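Local coordinates for protein glycoside Hydrolase (Bacteroides uniformis, PDB 5TA0) that probably hydrolyses agarose as a glycoside hydrolase, binding a neoagaro-oligosaccharide in its barrel domain, at residues 535-541 against 627-633; 296-301 against 591-596. One frame throughout, in Å; residues are numbered along the deposited sequence.

Contact 1. Residues 535-541 against 627-633; sequences YLKEIAA and DNGGHVS
Ile-539 is bonded to the facing loop at both backbone polar atoms. Its N donates to Gly-630 O (2.9 Å), and its O accepts from Gly-629 N. The side chain lies against the facing backbone, with Ile-539 CD1 3.6 Å from His-631 C. Ile-539 CG1 meets Val-632 CG2 at 4.0 Å, and chi1 of -62° sends Ile-539 CG2 the other way, toward Asp-627 O. Cutting this residue back to an alanine would probably leave a gap beside Val-632 CG2 and the His-631 backbone. Ala-541 N reaches Asn-628 OD1 (2.8 Å) at 178°, from above the amide plane. In the strands, Lys-537 and Val-632 are a hydrogen-bonded antiparallel pair. Leu-536 also faces Val-632, which makes a G1 beta bulge. In the next, non-hydrogen-bonded pair, the Glu-538 and His-631 side chains run side by side, with Glu-538 CG 3.4 Å from His-631 NE2 and the carboxylate 85° to the ring. One water links Glu-538 OE2 to His-631 NE2. Further out, Leu-545 touches both Ile-539 and Val-632, and the Phe-257 ring meets His-631. The contact joins strands 523-538 and 631-642, neighbours in a five-stranded mixed sheet. Backbone bonds set the register, with apolar packing on the Val-632 face and a water-bridged polar pair opposite.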
loop_
_atom_site.group_PDB
_atom_site.type_symbol
_atom_site.label_atom_id
_atom_site.label_comp_id
_atom_site.label_asym_id
_atom_site.label_seq_id
_atom_site.Cartn_x
_atom_site.Cartn_y
_atom_site.Cartn_z
ATOM N N TYR A 535 5.538 13.566 19.784
ATOM C CA TYR A 535 5.905 12.236 19.338
ATOM C C TYR A 535 7.389 11.978 19.628
ATOM O O TYR A 535 8.082 12.876 20.108
ATOM C CB TYR A 535 5.567 12.089 17.832
ATOM C CG TYR A 535 6.651 12.520 16.871
ATOM C CD1 TYR A 535 7.026 11.700 15.794
ATOM C CD2 TYR A 535 7.311 13.746 17.028
ATOM C CE1 TYR A 535 8.052 12.080 14.934
ATOM C CE2 TYR A 535 8.319 14.140 16.162
ATOM C CZ TYR A 535 8.689 13.290 15.110
ATOM O OH TYR A 535 9.711 13.676 14.255
ATOM N N LEU A 536 7.831 10.752 19.369
ATOM C CA LEU A 536 9.266 10.383 19.322
ATOM C C LEU A 536 10.033 10.755 20.594
ATOM O O LEU A 536 10.842 11.693 20.600
ATOM C CB LEU A 536 9.930 10.959 18.060
ATOM C CG LEU A 536 11.350 10.421 17.751
ATOM C CD1 LEU A 536 11.421 8.906 17.722
ATOM C CD2 LEU A 536 11.811 11.016 16.435
ATOM N N LYS A 537 9.761 10.012 21.656
ATOM C CA LYS A 537 10.359 10.284 22.974
ATOM C C LYS A 537 11.244 9.111 23.391
ATOM O O LYS A 537 10.868 7.948 23.256
ATOM C CB LYS A 537 9.264 10.531 24.009
ATOM C CG LYS A 537 8.347 11.716 23.714
ATOM C CD LYS A 537 9.102 13.033 23.611
ATOM C CE LYS A 537 8.192 14.213 23.306
ATOM N NZ LYS A 537 8.990 15.444 23.041
ATOM N N GLU A 538 12.432 9.438 23.899
ATOM C CA GLU A 538 13.377 8.438 24.411
ATOM C C GLU A 538 12.883 7.840 25.725
ATOM O O GLU A 538 12.328 8.540 26.574
ATOM C CB GLU A 538 14.749 9.073 24.687
ATOM C CG GLU A 538 15.465 9.645 23.486
ATOM C CD GLU A 538 16.707 10.455 23.845
ATOM O OE1 GLU A 538 17.085 10.511 25.035
ATOM O OE2 GLU A 538 17.291 11.060 22.928
ATOM N N ILE A 539 13.080 6.541 25.859
ATOM C CA ILE A 539 12.656 5.774 27.032
ATOM C C ILE A 539 13.809 5.635 28.026
ATOM O O ILE A 539 14.846 5.055 27.708
ATOM C CB ILE A 539 12.145 4.381 26.654
ATOM C CG1 ILE A 539 10.900 4.482 25.736
ATOM C CG2 ILE A 539 11.779 3.585 27.916
ATOM C CD1 ILE A 539 10.617 3.199 24.978
ATOM N N ALA A 540 13.589 6.147 29.236
ATOM C CA ALA A 540 14.501 5.922 30.370
ATOM C C ALA A 540 13.768 5.119 31.432
ATOM O O ALA A 540 12.588 5.351 31.668
ATOM C CB ALA A 540 14.951 7.247 30.939
ATOM N N ALA A 541 14.477 4.214 32.119
ATOM C CA ALA A 541 13.867 3.353 33.152
ATOM C C ALA A 541 13.235 4.184 34.266
ATOM O O ALA A 541 13.860 5.112 34.779
ATOM C CB ALA A 541 14.903 2.397 33.743
ATOM N N ASP A 627 12.971 -0.363 32.066
ATOM C CA ASP A 627 14.318 -0.499 31.511
ATOM C C ASP A 627 14.654 0.652 30.562
ATOM O O ASP A 627 13.759 1.408 30.146
ATOM C CB ASP A 627 14.481 -1.858 30.834
ATOM C CG ASP A 627 13.322 -2.214 29.892
ATOM O OD1 ASP A 627 12.403 -1.372 29.681
ATOM O OD2 ASP A 627 13.317 -3.349 29.400
ATOM N N ASN A 628 15.945 0.828 30.286
ATOM C CA ASN A 628 16.442 1.932 29.470
ATOM C C ASN A 628 16.522 1.556 27.996
ATOM O O ASN A 628 16.851 0.419 27.671
ATOM C CB ASN A 628 17.862 2.334 29.904
ATOM C CG ASN A 628 17.895 2.964 31.275
ATOM O OD1 ASN A 628 17.161 3.905 31.556
ATOM N ND2 ASN A 628 18.766 2.453 32.140
ATOM N N GLY A 629 16.229 2.526 27.124
ATOM C CA GLY A 629 16.573 2.404 25.710
ATOM C C GLY A 629 15.373 2.438 24.800
ATOM O O GLY A 629 14.274 2.016 25.153
ATOM N N GLY A 630 15.633 2.906 23.594
ATOM C CA GLY A 630 14.615 2.949 22.549
ATOM C C GLY A 630 13.709 4.160 22.686
ATOM O O GLY A 630 13.956 5.083 23.459
ATOM N N HIS A 631 12.623 4.122 21.917
ATOM C CA HIS A 631 11.696 5.242 21.825
ATOM C C HIS A 631 10.260 4.798 21.793
ATOM O O HIS A 631 9.946 3.702 21.317
ATOM C CB HIS A 631 11.927 6.027 20.525
ATOM C CG HIS A 631 13.236 6.747 20.450
ATOM N ND1 HIS A 631 14.417 6.113 20.117
ATOM C CD2 HIS A 631 13.542 8.050 20.620
ATOM C CE1 HIS A 631 15.394 7.005 20.100
ATOM N NE2 HIS A 631 14.898 8.181 20.415
ATOM N N VAL A 632 9.400 5.671 22.288
ATOM C CA VAL A 632 7.981 5.664 21.898
ATOM C C VAL A 632 7.903 6.557 20.663
ATOM O O VAL A 632 8.148 7.757 20.746
ATOM C CB VAL A 632 7.083 6.218 23.013
ATOM C CG1 VAL A 632 5.630 6.215 22.573
ATOM C CG2 VAL A 632 7.277 5.419 24.303
ATOM N N SER A 633 7.614 5.947 19.505
ATOM C CA SER A 633 7.563 6.689 18.251
ATOM C C SER A 633 6.298 7.550 18.169
ATOM O O SER A 633 6.378 8.735 17.883
ATOM C CB SER A 633 7.669 5.754 17.048
ATOM O OG SER A 633 6.735 4.717 17.130
HETATM O O HOH W 1 16.438 10.414 20.396
#

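Contact 2. Residues 296-301 against 591-596; sequences KGSNME and FRGDVQ. With EDO (1,2-ethanediol), chain P; EDO (1,2-ethanediol), chain U.
Phe-591 comes near Ser-298 at the start of helix 298-315, its CD2 4.0 Å from Ser-298 OG. Arg-592 O then accepts a weak bond from Ser-298 N (2.8 Å, bent to 129°). The arginine side chain passes over Gly-297, with CD 3.8 Å from Gly-297 C. It turns at chi3 (-66°), bringing one guanidinium face over Glu-301. The carboxylate stacks on it, 13° from parallel, with Glu-301 OE2 3.9 Å from Arg-592 NH1. This long salt bridge works through charge alone. Glu-359 and Glu-607 pair with the guanidinium, and Arg-563 and Arg-360 with Glu-301. Gly-593 CA sits 4.3 Å from the CA of Gly-297, the N-cap residue. A CB on either glycine would crowd the other. A loop of the C-terminal beta region thus meets the N-terminal end of a helix of the (alpha/beta)6 barrel. Asp-594 forms an Asx turn, OD2 accepting from Gln-596 N at 2.8 Å. One water joins Asp-594 N and OD1 to Lys-296 O. Val-595 O takes a bond from an ethanediol. Gln-596 NE2 lies 3.8 Å from Asn-299 CB and shares a second water with Ser-298 OG and Asp-594 O, while Arg-599 and Phe-603 N hold its OE1.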
loop_
_atom_site.group_PDB
_atom_site.type_symbol
_atom_site.label_atom_id
_atom_site.label_comp_id
_atom_site.label_asym_id
_atom_site.label_seq_id
_atom_site.Cartn_x
_atom_site.Cartn_y
_atom_site.Cartn_z
ATOM N N LYS A 296 4.039 -6.718 7.344
ATOM C CA LYS A 296 2.662 -7.051 7.658
ATOM C C LYS A 296 2.529 -7.289 9.156
ATOM O O LYS A 296 3.446 -7.822 9.811
ATOM C CB LYS A 296 2.142 -8.230 6.852
ATOM C CG LYS A 296 2.835 -9.591 7.057
ATOM C CD LYS A 296 2.195 -10.600 6.112
ATOM C CE LYS A 296 2.889 -11.943 6.074
ATOM N NZ LYS A 296 2.384 -12.880 7.117
ATOM N N GLY A 297 1.425 -6.818 9.714
ATOM C CA GLY A 297 1.260 -6.753 11.157
ATOM C C GLY A 297 1.678 -5.436 11.739
ATOM O O GLY A 297 1.518 -4.387 11.104
ATOM N N SER A 298 2.193 -5.447 12.974
ATOM C CA SER A 298 2.386 -4.219 13.717
ATOM C C SER A 298 3.449 -3.272 13.157
ATOM O O SER A 298 3.412 -2.067 13.439
ATOM C CB SER A 298 2.695 -4.489 15.200
ATOM O OG SER A 298 4.048 -4.922 15.419
ATOM N N ASN A 299 4.433 -3.827 12.443
ATOM C CA ASN A 299 5.523 -2.982 11.900
ATOM C C ASN A 299 5.002 -1.908 10.921
ATOM O O ASN A 299 5.249 -0.728 11.116
ATOM C CB ASN A 299 6.598 -3.884 11.281
ATOM C CG ASN A 299 7.739 -3.119 10.645
ATOM O OD1 ASN A 299 7.846 -3.053 9.420
ATOM N ND2 ASN A 299 8.573 -2.495 11.459
ATOM N N MET A 300 4.266 -2.309 9.891
ATOM C CA MET A 300 3.734 -1.310 8.949
ATOM C C MET A 300 2.732 -0.363 9.601
ATOM O O MET A 300 2.623 0.792 9.199
ATOM C CB MET A 300 3.158 -1.969 7.693
ATOM C CG MET A 300 1.911 -2.781 7.888
ATOM S SD MET A 300 1.411 -3.720 6.433
ATOM C CE MET A 300 0.656 -2.460 5.423
ATOM N N GLU A 301 2.060 -0.823 10.647
ATOM C CA GLU A 301 1.198 0.082 11.401
ATOM C C GLU A 301 2.011 1.238 12.022
ATOM O O GLU A 301 1.580 2.390 12.057
ATOM C CB GLU A 301 0.448 -0.680 12.506
ATOM C CG GLU A 301 -0.587 -1.685 12.016
ATOM C CD GLU A 301 -1.721 -1.043 11.246
ATOM O OE1 GLU A 301 -2.252 -0.015 11.701
ATOM O OE2 GLU A 301 -2.045 -1.554 10.161
ATOM N N PHE A 591 0.049 -8.848 20.340
ATOM C CA PHE A 591 -0.145 -7.715 19.437
ATOM C C PHE A 591 -0.252 -8.230 18.011
ATOM O O PHE A 591 -0.073 -9.413 17.738
ATOM C CB PHE A 591 0.973 -6.663 19.604
ATOM C CG PHE A 591 2.360 -7.228 19.528
ATOM C CD1 PHE A 591 3.067 -7.501 20.691
ATOM C CD2 PHE A 591 2.962 -7.510 18.308
ATOM C CE1 PHE A 591 4.349 -8.036 20.639
ATOM C CE2 PHE A 591 4.237 -8.050 18.245
ATOM C CZ PHE A 591 4.940 -8.311 19.412
ATOM N N ARG A 592 -0.582 -7.329 17.098
ATOM C CA ARG A 592 -0.812 -7.695 15.716
ATOM C C ARG A 592 0.466 -8.185 15.029
ATOM O O ARG A 592 1.427 -7.426 14.859
ATOM C CB ARG A 592 -1.381 -6.464 15.011
ATOM C CG ARG A 592 -1.851 -6.710 13.614
ATOM C CD ARG A 592 -1.996 -5.426 12.864
ATOM N NE ARG A 592 -3.035 -4.510 13.342
ATOM C CZ ARG A 592 -4.059 -4.049 12.618
ATOM N NH1 ARG A 592 -4.272 -4.477 11.384
ATOM N NH2 ARG A 592 -4.887 -3.139 13.119
ATOM N N GLY A 593 0.476 -9.454 14.629
ATOM C CA GLY A 593 1.588 -10.038 13.917
ATOM C C GLY A 593 2.742 -10.542 14.764
ATOM O O GLY A 593 2.587 -10.795 15.970
ATOM N N ASP A 594 3.887 -10.683 14.112
ATOM C CA ASP A 594 4.973 -11.508 14.627
ATOM C C ASP A 594 5.896 -10.763 15.579
ATOM O O ASP A 594 5.923 -9.531 15.625
ATOM C CB ASP A 594 5.746 -12.172 13.476
ATOM C CG ASP A 594 6.713 -11.247 12.791
ATOM O OD1 ASP A 594 6.271 -10.433 11.945
ATOM O OD2 ASP A 594 7.928 -11.310 13.065
ATOM N N VAL A 595 6.672 -11.516 16.360
ATOM C CA VAL A 595 7.535 -10.898 17.383
ATOM C C VAL A 595 8.825 -10.272 16.830
ATOM O O VAL A 595 9.612 -9.707 17.583
ATOM C CB VAL A 595 7.885 -11.862 18.551
ATOM C CG1 VAL A 595 6.616 -12.309 19.261
ATOM C CG2 VAL A 595 8.723 -13.044 18.070
ATOM N N GLN A 596 9.021 -10.357 15.513
ATOM C CA GLN A 596 10.085 -9.647 14.821
ATOM C C GLN A 596 11.469 -10.222 15.177
ATOM O O GLN A 596 12.452 -9.480 15.216
ATOM C CB GLN A 596 10.012 -8.129 15.062
ATOM C CG GLN A 596 8.654 -7.566 14.693
ATOM C CD GLN A 596 8.600 -6.054 14.687
ATOM O OE1 GLN A 596 9.621 -5.372 14.720
ATOM N NE2 GLN A 596 7.370 -5.512 14.616
HETATM C C1 EDO P . 9.701 -8.879 20.503
HETATM O O1 EDO P . 10.651 -9.794 19.935
HETATM C C2 EDO P . 10.372 -8.192 21.677
HETATM O O2 EDO P . 11.562 -7.522 21.240
HETATM C C1 EDO U . 10.493 -5.632 7.988
HETATM O O1 EDO U . 10.299 -4.371 8.584
HETATM C C2 EDO U . 11.571 -5.542 6.942
HETATM O O2 EDO U . 11.016 -6.105 5.782
HETATM O O HOH W 2 3.732 -10.172 11.141
HETATM O O HOH W 3 4.893 -7.305 14.493
#

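Contacts 1 and 2 have centres 19 Å apart, and their nearest atoms are about 8 Å apart without touching. Their segments alternate along the chain. Helix 298-315 connects them: residues 296-301 include its first turn, while Tyr-535 and Leu-536 of contact 1 pack on Met-306 further along it. Strand 558-568 is also shared, since Arg-563 pairs with Glu-301 and Arg-568 with Asp-627. In contact 2, the side chain of Asn-299 is about 11 Å from a calcium ion. At about 13 Å, it is well beyond contact distance of the nearest galactose unit of the bound glycan. In contact 1, the side chain of Leu-536 is about 12 Å from a calcium ion.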